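Local structure of protein OS-9 homolog (Saccharomyces cerevisiae, 2YMA) at residues N60-M65 and T100-N105; H77-G82 and L104-S109. The protein recognises N-glycans on misfolded glycoproteins of the endoplasmic reticulum lumen and recruits these proteins for degradation as part of the HRD1 ubiquitin ligase complex. All coordinates share one frame; numbering follows the deposited sequence.

How the contacts relate
Both contacts use strand 98-106 of the Yos9 dimerization domain, and their centres lie about 12 Å apart. Contact 1 sets helix 52-67 against the middle of this strand, its centre about 6 Å from that of the chain, and is buried. Contact 2 is centred about 14 Å from the chain centre, at the surface, where the strand runs out into a turn beside the loop from the helix to strand 84-92. Along the chain come helix, loop, then the shared strand, whose L104 and N105 belong to both segments. The strand's other side faces the second subunit, where N105 is hydrogen-bonded to N105 of that chain, so core packing and dimer interface lie back to back.

Contact 1: residues N60-M65 and T100-N105; sequences NAINKM and TTLSLN
In I62 a chi1 of -68° puts CG1 beside the backbone N and leaves CG2 anti to it, and L104 likewise swings CG anti to N (chi1 168°), which brings the two side chains alongside each other, running in opposite directions. I62 CG2 rests on L104 CD2 at 3.8 Å, with L104 CD1 close behind at 4.1 Å, so the isoleucine methyl sits against both prongs of the leucine. The other branch of I62 ends in CD1, which lies 4.2 Å from L102 CD1; one isoleucine thus spans two residues on the same face of the strand. M65, three residues further along the helix, is extended as far as its sulfur and bends only at chi3 (75°), and its CE meets L104 CD2 tip to tip at 4.1 Å. The contact is purely apolar and all four residues are buried. W87 also packs on M65, while I114 touches L104 and F116 touches L102. The axes of the short helix and strand segments pass 11.6 Å apart. This is helix-on-sheet packing in the Yos9 dimerization domain, with helix 52-67 laid against the face of strand 98-106 that carries L102 and L104, and also touching L19 of strand 14-20.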
# COMPACT_ATOMS: atom_id res chain seq x y z
N ASN A 60 -6.95 -1.34 -18.76
CA ASN A 60 -8.28 -1.74 -19.22
C ASN A 60 -9.00 -2.62 -18.21
O ASN A 60 -10.19 -2.44 -17.94
CB ASN A 60 -8.20 -2.49 -20.55
CG ASN A 60 -7.64 -1.65 -21.67
OD1 ASN A 60 -7.78 -0.43 -21.67
ND2 ASN A 60 -7.00 -2.30 -22.64
N ALA A 61 -8.27 -3.60 -17.66
CA ALA A 61 -8.85 -4.51 -16.68
C ALA A 61 -9.32 -3.76 -15.42
O ALA A 61 -10.37 -4.09 -14.85
CB ALA A 61 -7.85 -5.60 -16.32
N ILE A 62 -8.54 -2.76 -15.00
CA ILE A 62 -8.86 -1.97 -13.81
C ILE A 62 -10.13 -1.18 -14.04
O ILE A 62 -11.04 -1.19 -13.20
CB ILE A 62 -7.70 -1.00 -13.40
CG1 ILE A 62 -6.49 -1.79 -12.90
CG2 ILE A 62 -8.15 -0.03 -12.34
CD1 ILE A 62 -6.83 -2.84 -11.88
N ASN A 63 -10.22 -0.52 -15.19
CA ASN A 63 -11.44 0.20 -15.55
C ASN A 63 -12.67 -0.69 -15.54
O ASN A 63 -13.73 -0.29 -15.08
CB ASN A 63 -11.30 0.89 -16.90
CG ASN A 63 -10.50 2.17 -16.80
OD1 ASN A 63 -10.62 2.92 -15.83
ND2 ASN A 63 -9.67 2.43 -17.80
N LYS A 64 -12.51 -1.91 -16.04
CA LYS A 64 -13.62 -2.87 -16.05
C LYS A 64 -13.99 -3.26 -14.62
O LYS A 64 -15.17 -3.31 -14.26
CB LYS A 64 -13.26 -4.12 -16.88
CG LYS A 64 -14.39 -5.13 -16.98
CD LYS A 64 -14.93 -5.23 -18.40
CE LYS A 64 -15.37 -6.66 -18.70
NZ LYS A 64 -15.69 -6.88 -20.14
N MET A 65 -12.97 -3.56 -13.82
CA MET A 65 -13.15 -3.90 -12.41
C MET A 65 -13.98 -2.82 -11.73
O MET A 65 -14.92 -3.11 -10.99
CB MET A 65 -11.80 -4.03 -11.73
CG MET A 65 -11.86 -4.37 -10.26
SD MET A 65 -10.19 -4.41 -9.53
CE MET A 65 -9.86 -2.66 -9.41
N THR A 100 3.78 -10.69 -9.18
CA THR A 100 4.08 -9.33 -8.75
C THR A 100 2.93 -8.83 -7.89
O THR A 100 1.87 -9.45 -7.82
CB THR A 100 4.24 -8.36 -9.95
OG1 THR A 100 4.80 -7.12 -9.49
CG2 THR A 100 2.87 -8.07 -10.61
N THR A 101 3.14 -7.69 -7.24
CA THR A 101 2.07 -7.04 -6.53
C THR A 101 1.64 -5.83 -7.36
O THR A 101 2.47 -5.06 -7.85
CB THR A 101 2.49 -6.65 -5.07
OG1 THR A 101 2.57 -7.84 -4.27
CG2 THR A 101 1.49 -5.72 -4.45
N LEU A 102 0.33 -5.70 -7.55
CA LEU A 102 -0.22 -4.55 -8.26
C LEU A 102 -0.58 -3.48 -7.25
O LEU A 102 -1.29 -3.74 -6.27
CB LEU A 102 -1.45 -4.97 -9.08
CG LEU A 102 -2.05 -4.06 -10.16
CD1 LEU A 102 -3.28 -3.40 -9.66
CD2 LEU A 102 -1.09 -3.02 -10.70
N SER A 103 -0.07 -2.28 -7.46
CA SER A 103 -0.45 -1.13 -6.67
C SER A 103 -1.32 -0.23 -7.53
O SER A 103 -0.89 0.22 -8.60
CB SER A 103 0.80 -0.38 -6.20
OG SER A 103 0.46 0.85 -5.57
N LEU A 104 -2.53 0.06 -7.05
CA LEU A 104 -3.46 0.93 -7.76
C LEU A 104 -3.73 2.17 -6.92
O LEU A 104 -4.26 2.08 -5.81
CB LEU A 104 -4.80 0.21 -8.04
CG LEU A 104 -5.92 1.14 -8.51
CD1 LEU A 104 -5.53 1.87 -9.82
CD2 LEU A 104 -7.23 0.39 -8.67
N ASN A 105 -3.35 3.32 -7.45
CA ASN A 105 -3.45 4.56 -6.69
C ASN A 105 -4.43 5.48 -7.37
O ASN A 105 -4.10 6.19 -8.33
CB ASN A 105 -2.07 5.23 -6.53
CG ASN A 105 -2.12 6.50 -5.66
OD1 ASN A 105 -3.13 6.79 -4.99
ND2 ASN A 105 -1.02 7.24 -5.66

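Contact 2: residues H77-G82 and L104-S109; sequences HILQPG and LNILNS
I106 and L79 make the apolar part of this contact, and S109 with P81 and G82 the rest. L104, at the start of the segment, packs on A112 and W87. N105 turns to the dimer interface, where its ND2 is hydrogen-bonded to OD1 of N105 in the second subunit. At I106, the last residue of the strand, CG1 lies anti to the carbonyl carbon (chi1 -61°) and the chain is extended beyond it, carrying CD1 to the loop, where it meets L79 CD2 tip to tip at 4.1 Å. L79 also packs on L66 of the helix and on V71 and L73, so I106 joins the edge of an apolar cluster. L107 packs on L107 of the second subunit. The first side-chain bond of N108 points away from 77-82, and the residue forms an Asx turn in which OD1 takes the backbone N-H of Q110 and also that of R111. S109 then closes the contact: its CB lies 3.6 Å from G82 N and 4.3 Å from P81 CB, with the two CA atoms of G82 and S109 4.8 Å apart. G82 has a positive phi (100°), a conformation suited to glycine because a CB there would press on the carbonyl O of P81. The arrangement is loop-to-turn packing at the end of the sheet, where strand 84-92 begins and its antiparallel neighbour 98-106 turns toward strand 112-117.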
# COMPACT_ATOMS: atom_id res chain seq x y z
N HIS A 77 -18.70 0.31 2.12
CA HIS A 77 -19.21 1.12 1.02
C HIS A 77 -18.51 0.81 -0.29
O HIS A 77 -17.28 0.72 -0.33
CB HIS A 77 -19.07 2.61 1.33
CG HIS A 77 -20.15 3.15 2.22
ND1 HIS A 77 -21.45 2.71 2.15
CD2 HIS A 77 -20.12 4.08 3.20
CE1 HIS A 77 -22.18 3.35 3.05
NE2 HIS A 77 -21.39 4.19 3.71
N ILE A 78 -19.29 0.66 -1.36
CA ILE A 78 -18.76 0.45 -2.70
C ILE A 78 -17.89 1.64 -3.12
O ILE A 78 -18.25 2.80 -2.92
CB ILE A 78 -19.92 0.24 -3.74
CG1 ILE A 78 -20.57 -1.12 -3.53
CG2 ILE A 78 -19.40 0.30 -5.17
CD1 ILE A 78 -19.65 -2.27 -3.91
N LEU A 79 -16.73 1.33 -3.70
CA LEU A 79 -15.84 2.34 -4.25
C LEU A 79 -16.53 3.11 -5.37
O LEU A 79 -16.75 2.58 -6.45
CB LEU A 79 -14.56 1.68 -4.77
CG LEU A 79 -13.37 2.59 -5.05
CD1 LEU A 79 -13.05 3.40 -3.82
CD2 LEU A 79 -12.16 1.78 -5.45
N GLN A 80 -16.86 4.37 -5.10
CA GLN A 80 -17.56 5.20 -6.05
C GLN A 80 -16.65 6.31 -6.58
O GLN A 80 -15.76 6.76 -5.88
CB GLN A 80 -18.79 5.83 -5.40
N PRO A 81 -16.87 6.74 -7.84
CA PRO A 81 -16.13 7.87 -8.41
C PRO A 81 -16.11 9.05 -7.46
O PRO A 81 -17.09 9.28 -6.75
CB PRO A 81 -16.96 8.21 -9.65
CG PRO A 81 -17.49 6.89 -10.09
CD PRO A 81 -17.78 6.12 -8.82
N GLY A 82 -15.00 9.78 -7.43
CA GLY A 82 -14.82 10.85 -6.46
C GLY A 82 -13.96 10.38 -5.30
O GLY A 82 -13.25 11.17 -4.68
N LEU A 104 -2.53 0.06 -7.05
CA LEU A 104 -3.46 0.93 -7.76
C LEU A 104 -3.73 2.17 -6.92
O LEU A 104 -4.26 2.08 -5.81
CB LEU A 104 -4.80 0.21 -8.04
CG LEU A 104 -5.92 1.14 -8.51
CD1 LEU A 104 -5.53 1.87 -9.82
CD2 LEU A 104 -7.23 0.39 -8.67
N ASN A 105 -3.35 3.32 -7.45
CA ASN A 105 -3.45 4.56 -6.69
C ASN A 105 -4.43 5.48 -7.37
O ASN A 105 -4.10 6.19 -8.33
CB ASN A 105 -2.07 5.23 -6.53
CG ASN A 105 -2.12 6.50 -5.66
OD1 ASN A 105 -3.13 6.79 -4.99
ND2 ASN A 105 -1.02 7.24 -5.66
N ILE A 106 -5.66 5.46 -6.88
CA ILE A 106 -6.68 6.29 -7.47
C ILE A 106 -6.60 7.68 -6.86
O ILE A 106 -6.70 7.85 -5.64
CB ILE A 106 -8.04 5.67 -7.30
CG1 ILE A 106 -8.06 4.31 -8.00
CG2 ILE A 106 -9.11 6.61 -7.83
CD1 ILE A 106 -9.37 3.59 -7.90
N LEU A 107 -6.42 8.67 -7.72
CA LEU A 107 -6.12 10.02 -7.27
C LEU A 107 -7.38 10.86 -7.23
O LEU A 107 -7.56 11.68 -6.33
CB LEU A 107 -5.08 10.62 -8.20
CG LEU A 107 -3.84 9.72 -8.27
CD1 LEU A 107 -3.04 9.98 -9.52
CD2 LEU A 107 -2.98 9.90 -7.03
N ASN A 108 -8.25 10.62 -8.21
CA ASN A 108 -9.55 11.27 -8.32
C ASN A 108 -10.38 10.50 -9.34
O ASN A 108 -9.97 9.44 -9.80
CB ASN A 108 -9.38 12.73 -8.77
CG ASN A 108 -8.45 12.87 -9.96
OD1 ASN A 108 -8.63 12.22 -11.00
ND2 ASN A 108 -7.45 13.73 -9.82
N SER A 109 -11.55 11.04 -9.70
CA SER A 109 -12.45 10.33 -10.61
C SER A 109 -11.90 10.16 -12.04
O SER A 109 -12.47 9.41 -12.83
CB SER A 109 -13.82 11.00 -10.65
OG SER A 109 -13.70 12.39 -10.86